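Long-range contacts in thymidylate synthase 1 (Bacillus subtilis, PDB 1BSF), which catalyses the reductive methylation of dUMP to dTMP with 5,10-methylenetetrahydrofolate as methyl donor and reductant, supplying a precursor for DNA synthesis: residues R141-L146 and E163-V168; H174-A179 and E212-I217. All blocks are in the same frame, centred on the assembly; numbering follows the deposited sequence.

Contact 1 of 2, residues R141-L146 and E163-V168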
# COMPACT_ATOMS: atom_id res chain seq x y z
N ARG A 141 10.71 3.35 -8.12
CA ARG A 141 9.39 3.40 -8.76
C ARG A 141 8.84 2.05 -9.27
O ARG A 141 7.73 1.99 -9.80
CB ARG A 141 9.42 4.39 -9.94
CG ARG A 141 9.06 5.83 -9.57
CD ARG A 141 10.11 6.81 -10.07
NE ARG A 141 9.58 7.71 -11.10
CZ ARG A 141 10.07 7.80 -12.34
NH1 ARG A 141 11.11 7.05 -12.70
NH2 ARG A 141 9.53 8.64 -13.21
N HIS A 142 9.61 0.99 -9.11
CA HIS A 142 9.17 -0.32 -9.56
C HIS A 142 7.81 -0.67 -8.94
O HIS A 142 7.74 -1.33 -7.89
CB HIS A 142 10.19 -1.40 -9.17
CG HIS A 142 11.62 -0.97 -9.35
ND1 HIS A 142 12.19 -0.79 -10.59
CD2 HIS A 142 12.60 -0.74 -8.44
CE1 HIS A 142 13.46 -0.47 -10.44
NE2 HIS A 142 13.74 -0.43 -9.15
N ILE A 143 6.73 -0.25 -9.59
CA ILE A 143 5.40 -0.54 -9.06
C ILE A 143 4.35 -1.03 -10.07
O ILE A 143 4.18 -0.44 -11.14
CB ILE A 143 4.81 0.71 -8.35
CG1 ILE A 143 5.80 1.26 -7.32
CG2 ILE A 143 3.49 0.35 -7.67
CD1 ILE A 143 5.26 2.47 -6.58
N THR A 144 3.66 -2.12 -9.73
CA THR A 144 2.58 -2.64 -10.56
C THR A 144 1.33 -2.23 -9.78
O THR A 144 1.32 -2.25 -8.53
CB THR A 144 2.57 -4.17 -10.71
OG1 THR A 144 1.64 -4.73 -9.79
CG2 THR A 144 3.96 -4.75 -10.49
N MET A 145 0.29 -1.86 -10.52
CA MET A 145 -0.94 -1.37 -9.92
C MET A 145 -2.18 -1.96 -10.58
O MET A 145 -2.38 -1.80 -11.78
CB MET A 145 -0.94 0.17 -10.03
CG MET A 145 -2.14 0.90 -9.44
SD MET A 145 -2.58 0.33 -7.80
CE MET A 145 -1.02 0.56 -6.98
N LEU A 146 -3.00 -2.66 -9.80
CA LEU A 146 -4.22 -3.25 -10.36
C LEU A 146 -5.39 -2.30 -10.15
O LEU A 146 -6.25 -2.17 -11.02
CB LEU A 146 -4.52 -4.61 -9.71
CG LEU A 146 -3.75 -5.81 -10.29
CD1 LEU A 146 -4.26 -7.08 -9.68
CD2 LEU A 146 -3.89 -5.83 -11.80
N GLU A 163 -1.36 -4.37 -5.67
CA GLU A 163 -0.09 -3.74 -6.02
C GLU A 163 1.12 -4.45 -5.46
O GLU A 163 1.02 -5.39 -4.67
CB GLU A 163 -0.07 -2.26 -5.57
CG GLU A 163 -0.46 -2.02 -4.11
CD GLU A 163 0.57 -1.23 -3.32
OE1 GLU A 163 1.17 -0.27 -3.85
OE2 GLU A 163 0.78 -1.58 -2.14
N THR A 164 2.29 -3.98 -5.90
CA THR A 164 3.56 -4.52 -5.47
C THR A 164 4.63 -3.43 -5.64
O THR A 164 4.49 -2.51 -6.47
CB THR A 164 3.99 -5.76 -6.30
OG1 THR A 164 4.44 -5.35 -7.59
CG2 THR A 164 2.82 -6.73 -6.46
N GLN A 165 5.67 -3.53 -4.82
CA GLN A 165 6.78 -2.61 -4.89
C GLN A 165 8.04 -3.45 -4.72
O GLN A 165 8.20 -4.13 -3.71
CB GLN A 165 6.70 -1.55 -3.78
CG GLN A 165 6.59 -0.13 -4.29
CD GLN A 165 7.36 0.85 -3.45
OE1 GLN A 165 6.96 1.16 -2.33
NE2 GLN A 165 8.46 1.35 -3.99
N TRP A 166 8.90 -3.41 -5.73
CA TRP A 166 10.16 -4.14 -5.72
C TRP A 166 11.32 -3.18 -5.44
O TRP A 166 11.22 -1.96 -5.67
CB TRP A 166 10.40 -4.82 -7.08
CG TRP A 166 9.22 -5.59 -7.60
CD1 TRP A 166 8.05 -5.07 -8.07
CD2 TRP A 166 9.09 -7.01 -7.69
NE1 TRP A 166 7.20 -6.07 -8.44
CE2 TRP A 166 7.81 -7.28 -8.22
CE3 TRP A 166 9.93 -8.09 -7.37
CZ2 TRP A 166 7.35 -8.59 -8.45
CZ3 TRP A 166 9.48 -9.39 -7.59
CH2 TRP A 166 8.19 -9.63 -8.13
N TYR A 167 12.41 -3.75 -4.95
CA TYR A 167 13.62 -3.01 -4.66
C TYR A 167 14.82 -3.88 -5.05
O TYR A 167 14.80 -5.09 -4.87
CB TYR A 167 13.70 -2.66 -3.16
CG TYR A 167 12.45 -2.03 -2.56
CD1 TYR A 167 12.25 -0.66 -2.59
CD2 TYR A 167 11.48 -2.82 -1.94
CE1 TYR A 167 11.11 -0.08 -2.01
CE2 TYR A 167 10.34 -2.25 -1.36
CZ TYR A 167 10.15 -0.89 -1.40
OH TYR A 167 9.01 -0.34 -0.86
N VAL A 168 15.84 -3.26 -5.62
CA VAL A 168 17.06 -3.95 -6.01
C VAL A 168 18.18 -3.38 -5.15
O VAL A 168 18.79 -2.37 -5.50
CB VAL A 168 17.42 -3.69 -7.46
CG1 VAL A 168 18.78 -4.29 -7.77
CG2 VAL A 168 16.37 -4.25 -8.36
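W166 meets H142 and T144 with the edge of its indole: the carbonyl oxygen H142 O lies in the ring plane, and the methyl T144 CG2 also sits near that plane, 4.1 Å from W166 NE1. The imidazole of H142 is likewise met at its edge, where W166 O lies 3.3 Å from H142 CD2, while H142 NE2 is hydrogen-bonded to P137 O. With CG beside its own backbone N (chi1 -48°), W166 carries its indole over the face that T144 and T164 share. There W166 NE1 makes a weak hydrogen bond to T164 OG1. T144 CG2 comes 3.0 Å from T164 OG1. Backbone hydrogen bonds join the antiparallel strands: W166 N to H142 O at 3.2 Å and, in the hydrogen-bonded pair T144/T164, T164 N to T144 O at 3.3 Å with a weak return bond. In the non-hydrogen-bonded pairs on the other face, the side chains of I143 and Q165 cross obliquely, I143 CG1 3.4 Å from Q165 CG, and M145, bent at chi2 and chi3, lays CE 3.3 Å from E163 CB. E163 OE1 is hydrogen-bonded to Y162, and Q165 OE1 to R178, both of the second subunit. R141, predicted to bind dUMP, hydrogen-bonds T158 of that subunit. The chemistry is thus divided: one face packs on helices 64-77 (W75) and 125-135 (L129), whereas the other spends buried polar groups on the dimer interface.

Contact 2 of 2, residues H174-A179 and E212-I217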
# COMPACT_ATOMS: atom_id res chain seq x y z
N HIS A 174 13.92 -7.31 -3.44
CA HIS A 174 12.95 -7.36 -2.36
C HIS A 174 11.56 -7.10 -2.94
O HIS A 174 11.38 -6.24 -3.81
CB HIS A 174 13.27 -6.31 -1.29
CG HIS A 174 14.67 -6.42 -0.75
ND1 HIS A 174 14.96 -7.06 0.43
CD2 HIS A 174 15.85 -5.95 -1.23
CE1 HIS A 174 16.26 -6.98 0.66
NE2 HIS A 174 16.82 -6.31 -0.33
N LEU A 175 10.59 -7.85 -2.43
CA LEU A 175 9.21 -7.75 -2.89
C LEU A 175 8.24 -7.47 -1.76
O LEU A 175 8.13 -8.24 -0.79
CB LEU A 175 8.81 -9.05 -3.59
CG LEU A 175 7.34 -9.20 -4.01
CD1 LEU A 175 6.77 -7.90 -4.56
CD2 LEU A 175 7.27 -10.27 -5.06
N GLU A 176 7.53 -6.36 -1.90
CA GLU A 176 6.54 -5.94 -0.92
C GLU A 176 5.21 -6.11 -1.62
O GLU A 176 5.09 -5.78 -2.80
CB GLU A 176 6.75 -4.46 -0.55
CG GLU A 176 6.87 -4.16 0.94
CD GLU A 176 6.82 -2.68 1.27
OE1 GLU A 176 7.16 -1.84 0.40
OE2 GLU A 176 6.45 -2.34 2.42
N VAL A 177 4.21 -6.60 -0.92
CA VAL A 177 2.90 -6.80 -1.53
C VAL A 177 1.82 -6.27 -0.62
O VAL A 177 2.00 -6.24 0.60
CB VAL A 177 2.61 -8.32 -1.77
CG1 VAL A 177 1.27 -8.48 -2.42
CG2 VAL A 177 3.70 -8.97 -2.62
N ARG A 178 0.69 -5.85 -1.19
CA ARG A 178 -0.41 -5.39 -0.34
C ARG A 178 -1.81 -5.80 -0.77
O ARG A 178 -2.16 -5.75 -1.94
CB ARG A 178 -0.37 -3.86 -0.15
CG ARG A 178 -1.41 -3.40 0.87
CD ARG A 178 -0.86 -2.33 1.81
NE ARG A 178 -1.87 -1.81 2.74
CZ ARG A 178 -3.06 -1.35 2.39
NH1 ARG A 178 -3.44 -1.34 1.12
NH2 ARG A 178 -3.90 -0.90 3.32
N ALA A 179 -2.60 -6.20 0.22
CA ALA A 179 -3.99 -6.62 0.03
C ALA A 179 -4.93 -5.63 0.73
O ALA A 179 -4.69 -5.26 1.88
CB ALA A 179 -4.17 -8.05 0.61
N GLU A 212 14.12 -9.60 1.08
CA GLU A 212 13.05 -9.88 2.03
C GLU A 212 11.71 -9.96 1.31
O GLU A 212 11.49 -9.25 0.33
CB GLU A 212 12.99 -8.78 3.10
CG GLU A 212 12.92 -9.28 4.55
CD GLU A 212 12.10 -8.37 5.45
OE1 GLU A 212 12.42 -7.17 5.56
OE2 GLU A 212 11.12 -8.88 6.05
N TYR A 213 10.82 -10.81 1.78
CA TYR A 213 9.49 -10.89 1.18
C TYR A 213 8.56 -10.34 2.25
O TYR A 213 8.50 -10.85 3.37
CB TYR A 213 9.13 -12.33 0.82
CG TYR A 213 7.70 -12.47 0.35
CD1 TYR A 213 7.17 -11.59 -0.60
CD2 TYR A 213 6.87 -13.45 0.88
CE1 TYR A 213 5.84 -11.69 -1.01
CE2 TYR A 213 5.55 -13.56 0.49
CZ TYR A 213 5.04 -12.68 -0.46
OH TYR A 213 3.73 -12.79 -0.83
N ILE A 214 7.84 -9.28 1.89
CA ILE A 214 6.94 -8.58 2.80
C ILE A 214 5.52 -8.57 2.24
O ILE A 214 5.31 -8.18 1.11
CB ILE A 214 7.40 -7.10 2.98
CG1 ILE A 214 8.89 -7.06 3.34
CG2 ILE A 214 6.56 -6.40 4.05
CD1 ILE A 214 9.67 -6.02 2.57
N PHE A 215 4.56 -8.98 3.06
CA PHE A 215 3.17 -9.04 2.62
C PHE A 215 2.30 -8.17 3.53
O PHE A 215 2.27 -8.38 4.74
CB PHE A 215 2.70 -10.49 2.67
CG PHE A 215 1.39 -10.75 2.00
CD1 PHE A 215 0.19 -10.52 2.66
CD2 PHE A 215 1.35 -11.35 0.74
CE1 PHE A 215 -1.03 -10.90 2.09
CE2 PHE A 215 0.14 -11.73 0.16
CZ PHE A 215 -1.05 -11.51 0.84
N ASN A 216 1.59 -7.22 2.94
CA ASN A 216 0.74 -6.32 3.71
C ASN A 216 -0.75 -6.53 3.50
O ASN A 216 -1.24 -6.63 2.36
CB ASN A 216 1.11 -4.86 3.41
CG ASN A 216 2.55 -4.57 3.70
OD1 ASN A 216 3.06 -4.93 4.75
ND2 ASN A 216 3.24 -3.94 2.76
N ILE A 217 -1.46 -6.61 4.62
CA ILE A 217 -2.91 -6.81 4.64
C ILE A 217 -3.54 -5.56 5.25
O ILE A 217 -3.01 -5.00 6.21
CB ILE A 217 -3.30 -8.03 5.51
CG1 ILE A 217 -2.56 -9.29 5.05
CG2 ILE A 217 -4.81 -8.23 5.46
CD1 ILE A 217 -2.13 -10.20 6.18
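V177 and Y213 touch through methyl and ring edge: V177 CG2 lies near the phenol plane, 3.8 Å from Y213 CE1. On the same face L175 runs alongside Y213, with L175 CG 4.2 Å from Y213 CD1, and F215 brings CD2 to V177 CB. The other face is more polar. The aliphatic part of E176 crosses I214, E176 CG 3.6 Å from I214 CB, and R178 crosses N216 at about a right angle. R178, with chi1 at -173° and a bend at chi2, lays its CD 3.6 Å from N216 CB before the guanidinium continues to the dimer partner. Five backbone hydrogen bonds zip the parallel strands. I214 gives its N-H to L175 O (2.9 Å, nearly straight at 177°) and accepts V177 N at its O; N216 does the same with V177 O and A179 N, the last at 2.6 Å, and L175 N to E212 O is the fifth. The next shell fixes the polar ends. E176 OE1 takes a hydrogen bond from Y167 and a salt bridge from R178 of the second subunit; by symmetry R178 NH2 pairs with E176 of that subunit. N216 OD1 is held by Q46, and E212 OE1 is salt-bridged to R48, both on strand 39-49. F215 lies against N182, a predicted dUMP-binding residue. Strands 172-179 and 209-223 are joined by a right-handed beta-alpha-beta crossover through helix 188-206, which packs on L175 and Y213, with the short strand 181-183 before it; the E176/R178 face of this thymidylate synthase sheet joins the homodimer's two sheets.

How the contacts relate
Contact 1 (141-146 with 163-168) closes before contact 2 (174-179 with 212-217) opens, and their centres lie 10 Å apart on one mixed sheet. Strands 161-168 and 172-179 follow each other in the chain and pair antiparallel, so the order across this part runs 143-145, 161-168, 172-179, 209-223. The seam between the contacts is tied by the backbone bond of H174 N with Y167 O and by E163 against R178, while W166 packs on L175 on the opposite face. Both contacts touch the second subunit, so one side of the sheet faces it along both, consistent with dUMP sites that draw residues from both chains.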